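Local coordinates for protein isomaltodextranase (Arthrobacter globiformis, PDB 5AWO) that hydrolyses the alpha-1,6-glucosidic linkages of dextran-type polysaccharides, removing isomaltose units one after another from the non-reducing chain ends, at residues A[58-61]-A[62-66]; A[42-45]-A[46-50]. All blocks are in the same frame, centred on the assembly; numbering follows the deposited sequence.

Interaction 1 of 2, residues A[58-61]-A[62-66]; sequences EWKV and NIDWL
Trp59 and Ile63, like Lys60 and Asp64, sit one turn apart on a single alpha-helix, 56-68, and each pair is joined first through the backbone. Ile63 N donates to Trp59 O and Asp64 N to Lys60 O, the latter at 2.9 Å and almost in line with the carbonyl. Asn62 N to Glu58 O and Trp65 N to Val61 O continue the i to i+4 ladder on either side.

Above that ladder Ile63 reaches back over the indole of Trp59. Its CG1 lies beside the backbone N (chi1 -71°), and the extended end of the chain sets CD1 over the five-membered ring, 3.6 Å from its centroid and 19° off the normal: a CH-pi contact. CD1 is shifted toward the nitrogen side, 3.4 Å from Trp59 NE1 and 3.5 Å from Trp59 CE2. This is the inward face of a helix in the TIM barrel of a family 27 glycoside hydrolase, between the parallel strands 39-42 and 77-79. Trp59 lies on Trp41 and Ala78, while Trp110 of helix 107-116 meets its indole edge-to-face.

The partly exposed side carries a salt bridge. Lys60 runs out fully extended until its last torsion (chi4 -61°), which bends NZ back to within 2.9 Å of Asp64 OD2, on the syn lone pair of that oxygen. Tyr113 OH hydrogen-bonds to both Lys60 NZ and Asp64 OD1, so the hydroxyl spans the ion pair; held at both oxygens, the carboxylate is probably kept from turning. An alanine at Asp64 removes the carboxylate, and would probably leave the Lys60 ammonium without its charged mate and Tyr113 OH with one partner fewer. Glu58, at the start of 58-61, hydrogen-bonds to Tyr349 and Gln350.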
# COMPACT_ATOMS: atom_id res chain seq x y z
N GLU A 58 -11.41 9.81 -26.35
CA GLU A 58 -12.06 9.33 -25.11
C GLU A 58 -11.21 9.64 -23.89
O GLU A 58 -11.74 10.04 -22.85
CB GLU A 58 -12.35 7.85 -25.24
CG GLU A 58 -13.55 7.62 -26.14
CD GLU A 58 -14.80 8.22 -25.53
OE1 GLU A 58 -15.38 7.59 -24.66
OE2 GLU A 58 -15.17 9.36 -25.89
N TRP A 59 -9.90 9.50 -24.02
CA TRP A 59 -8.98 9.95 -22.98
C TRP A 59 -9.16 11.44 -22.66
O TRP A 59 -9.26 11.84 -21.51
CB TRP A 59 -7.56 9.63 -23.44
CG TRP A 59 -6.38 10.23 -22.75
CD1 TRP A 59 -5.57 11.23 -23.23
CD2 TRP A 59 -5.79 9.83 -21.50
NE1 TRP A 59 -4.55 11.48 -22.36
CE2 TRP A 59 -4.64 10.61 -21.30
CE3 TRP A 59 -6.11 8.86 -20.54
CZ2 TRP A 59 -3.83 10.51 -20.15
CZ3 TRP A 59 -5.30 8.74 -19.42
CH2 TRP A 59 -4.19 9.55 -19.22
N LYS A 60 -9.23 12.27 -23.72
CA LYS A 60 -9.40 13.71 -23.53
C LYS A 60 -10.72 14.04 -22.83
O LYS A 60 -10.74 14.82 -21.88
CB LYS A 60 -9.34 14.44 -24.89
CG LYS A 60 -9.38 15.96 -24.76
CD LYS A 60 -9.42 16.62 -26.13
CE LYS A 60 -9.40 18.14 -26.02
NZ LYS A 60 -10.58 18.68 -25.29
N VAL A 61 -11.81 13.44 -23.29
CA VAL A 61 -13.12 13.77 -22.73
C VAL A 61 -13.19 13.32 -21.26
O VAL A 61 -13.69 14.04 -20.41
CB VAL A 61 -14.27 13.22 -23.60
CG1 VAL A 61 -15.62 13.51 -22.98
CG2 VAL A 61 -14.25 13.90 -24.98
N ASN A 62 -12.62 12.16 -20.96
CA ASN A 62 -12.53 11.77 -19.54
C ASN A 62 -11.71 12.72 -18.70
O ASN A 62 -12.11 13.09 -17.59
CB ASN A 62 -11.97 10.35 -19.40
CG ASN A 62 -13.01 9.28 -19.70
OD1 ASN A 62 -12.99 8.61 -20.74
ND2 ASN A 62 -13.96 9.16 -18.81
N ILE A 63 -10.56 13.17 -19.22
CA ILE A 63 -9.75 14.13 -18.50
C ILE A 63 -10.53 15.43 -18.23
O ILE A 63 -10.47 15.98 -17.13
CB ILE A 63 -8.43 14.47 -19.24
CG1 ILE A 63 -7.49 13.26 -19.19
CG2 ILE A 63 -7.78 15.72 -18.66
CD1 ILE A 63 -6.28 13.40 -20.08
N ASP A 64 -11.22 15.92 -19.25
CA ASP A 64 -11.98 17.17 -19.11
C ASP A 64 -13.09 17.02 -18.06
O ASP A 64 -13.32 17.91 -17.25
CB ASP A 64 -12.54 17.63 -20.45
CG ASP A 64 -11.46 18.08 -21.43
OD1 ASP A 64 -10.34 18.37 -20.98
OD2 ASP A 64 -11.76 18.14 -22.65
N TRP A 65 -13.72 15.85 -18.05
CA TRP A 65 -14.73 15.51 -17.04
C TRP A 65 -14.10 15.45 -15.65
O TRP A 65 -14.62 16.02 -14.72
CB TRP A 65 -15.42 14.20 -17.42
CG TRP A 65 -16.16 13.49 -16.32
CD1 TRP A 65 -17.29 13.90 -15.67
CD2 TRP A 65 -15.81 12.23 -15.75
NE1 TRP A 65 -17.67 12.96 -14.75
CE2 TRP A 65 -16.79 11.92 -14.79
CE3 TRP A 65 -14.78 11.31 -15.99
CZ2 TRP A 65 -16.75 10.75 -14.05
CZ3 TRP A 65 -14.75 10.14 -15.26
CH2 TRP A 65 -15.72 9.87 -14.30
N LEU A 66 -12.94 14.81 -15.52
CA LEU A 66 -12.27 14.76 -14.24
C LEU A 66 -11.90 16.15 -13.77
O LEU A 66 -12.04 16.49 -12.61
CB LEU A 66 -10.99 13.91 -14.29
CG LEU A 66 -11.24 12.42 -14.54
CD1 LEU A 66 -9.93 11.79 -14.94
CD2 LEU A 66 -11.84 11.75 -13.32

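Interaction 2 of 2, residues A[42-45]-A[46-50]; sequences NIYG and YSFPH
Tyr44 and Phe48, one helical turn apart, make the aromatic part of this contact. Both have CG anti to the backbone N, which with this spacing lays them alongside each other, pointing the same way. Their planes differ by just 11°, yet the rings are slid so far, with centroids 5.1 Å apart, that they barely overlap. What covers the tyrosine ring is the methylene of the phenylalanine: Phe48 CB sits over its centre, 3.6 Å from the Tyr44 centroid, in a CH-pi contact. In return Tyr44 OH hangs above the rim of the other ring, 3.4 Å from Phe48 CD1; it is also hydrogen-bonded to Asp271 N.

Two carbon-to-oxygen contacts follow: Ile43 CD1 approaches Ser47 OG, a hydroxyl hydrogen-bonded to Ala52 O, and Pro49 CG comes to 3.1 Å from Gly45 O.

Hydrogen bonds wind the backbone into its first turns. Ile43 O is gripped twice: Ser47 N comes in the carbonyl plane, with an N-H...O angle of 164°, whereas Tyr46 N stands above that plane. Phe48 N donates to Tyr44 O, but Pro49 has no N-H to offer Gly45 O, and the helix kinks there; Gln351 NE2 supplies that carbonyl with a donor. Farther along, His50 ND1 bonds to Tyr46 O at 2.8 Å, the acceptor lying in the imidazole plane, while the imidazole itself covers a face of the Tyr46 ring.

At the start, Asn42 OD1 accepts from Tyr44 N, 2.9 Å away, a side-chain capping bond where strand 39-42 hands over to helix 44-50. Such strand-to-helix junctions surround the catalytic centre of a TIM barrel, and here the Tyr44 side chain lies about 8 Å from that of Asp201, the probable nucleophile.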
# COMPACT_ATOMS: atom_id res chain seq x y z
N ASN A 42 -8.39 5.80 -13.73
CA ASN A 42 -7.75 4.89 -14.68
C ASN A 42 -8.68 4.54 -15.82
O ASN A 42 -9.88 4.43 -15.63
CB ASN A 42 -7.27 3.63 -13.93
CG ASN A 42 -6.45 2.68 -14.80
OD1 ASN A 42 -6.98 1.96 -15.62
ND2 ASN A 42 -5.12 2.65 -14.56
N ILE A 43 -8.10 4.34 -17.01
CA ILE A 43 -8.84 4.05 -18.23
C ILE A 43 -9.49 2.66 -18.27
O ILE A 43 -10.14 2.34 -19.24
CB ILE A 43 -7.93 4.18 -19.50
CG1 ILE A 43 -6.87 3.06 -19.55
CG2 ILE A 43 -7.29 5.56 -19.58
CD1 ILE A 43 -6.19 2.89 -20.89
N TYR A 44 -9.33 1.85 -17.23
CA TYR A 44 -9.80 0.46 -17.27
C TYR A 44 -11.31 0.34 -17.51
O TYR A 44 -11.73 -0.61 -18.14
CB TYR A 44 -9.45 -0.20 -15.95
CG TYR A 44 -9.69 -1.68 -15.82
CD1 TYR A 44 -8.71 -2.60 -16.20
CD2 TYR A 44 -10.89 -2.19 -15.25
CE1 TYR A 44 -8.90 -3.96 -16.05
CE2 TYR A 44 -11.07 -3.54 -15.08
CZ TYR A 44 -10.09 -4.42 -15.46
OH TYR A 44 -10.28 -5.76 -15.27
N GLY A 45 -12.11 1.31 -17.05
CA GLY A 45 -13.55 1.27 -17.27
C GLY A 45 -13.91 1.38 -18.73
O GLY A 45 -14.98 0.92 -19.13
N TYR A 46 -13.05 2.01 -19.52
CA TYR A 46 -13.18 1.99 -20.96
C TYR A 46 -12.59 0.71 -21.54
O TYR A 46 -13.24 -0.04 -22.26
CB TYR A 46 -12.50 3.21 -21.64
CG TYR A 46 -12.70 3.15 -23.15
CD1 TYR A 46 -11.90 2.35 -23.96
CD2 TYR A 46 -13.77 3.81 -23.75
CE1 TYR A 46 -12.13 2.24 -25.32
CE2 TYR A 46 -13.97 3.74 -25.10
CZ TYR A 46 -13.18 2.93 -25.88
OH TYR A 46 -13.40 2.83 -27.25
N SER A 47 -11.31 0.45 -21.24
CA SER A 47 -10.59 -0.52 -22.02
C SER A 47 -10.97 -1.96 -21.72
O SER A 47 -10.92 -2.82 -22.60
CB SER A 47 -9.06 -0.33 -21.87
OG SER A 47 -8.65 0.85 -22.55
N PHE A 48 -11.30 -2.25 -20.46
CA PHE A 48 -11.70 -3.61 -20.13
C PHE A 48 -13.00 -4.06 -20.85
O PHE A 48 -13.00 -5.08 -21.55
CB PHE A 48 -11.74 -3.87 -18.60
CG PHE A 48 -12.22 -5.24 -18.27
CD1 PHE A 48 -11.41 -6.35 -18.41
CD2 PHE A 48 -13.57 -5.44 -17.94
CE1 PHE A 48 -11.88 -7.62 -18.16
CE2 PHE A 48 -14.03 -6.72 -17.72
CZ PHE A 48 -13.20 -7.79 -17.82
N PRO A 49 -14.10 -3.31 -20.71
CA PRO A 49 -15.29 -3.80 -21.44
C PRO A 49 -15.14 -3.74 -22.98
O PRO A 49 -15.75 -4.57 -23.68
CB PRO A 49 -16.42 -2.90 -20.97
CG PRO A 49 -15.85 -1.93 -20.05
CD PRO A 49 -14.39 -2.15 -19.87
N HIS A 50 -14.35 -2.78 -23.48
CA HIS A 50 -14.10 -2.71 -24.93
C HIS A 50 -13.06 -3.70 -25.41
O HIS A 50 -12.93 -3.94 -26.61
CB HIS A 50 -13.66 -1.30 -25.35
CG HIS A 50 -14.78 -0.31 -25.37
ND1 HIS A 50 -15.10 0.47 -24.29
CD2 HIS A 50 -15.66 0.02 -26.35
CE1 HIS A 50 -16.14 1.24 -24.58
NE2 HIS A 50 -16.49 0.99 -25.83

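Going from the N terminus, strand 39-42 of the parallel barrel leads straight into interaction 2, which closes the opening turns of helix 44-50. A short connection then brings the chain to helix 56-68 and interaction 1. Both contacts are local, and they stand in series, neither nested nor crossed, with centres 13 Å apart. They nevertheless touch: Ile43 CG2 packs on Trp59 CE3 at 3.6 Å, and the ring of Tyr46 lies against the Glu58 side chain. Residues 42-50 thus join the active-site end of the strand to residues 58-66, whose helix runs back along the barrel toward strand 77-79.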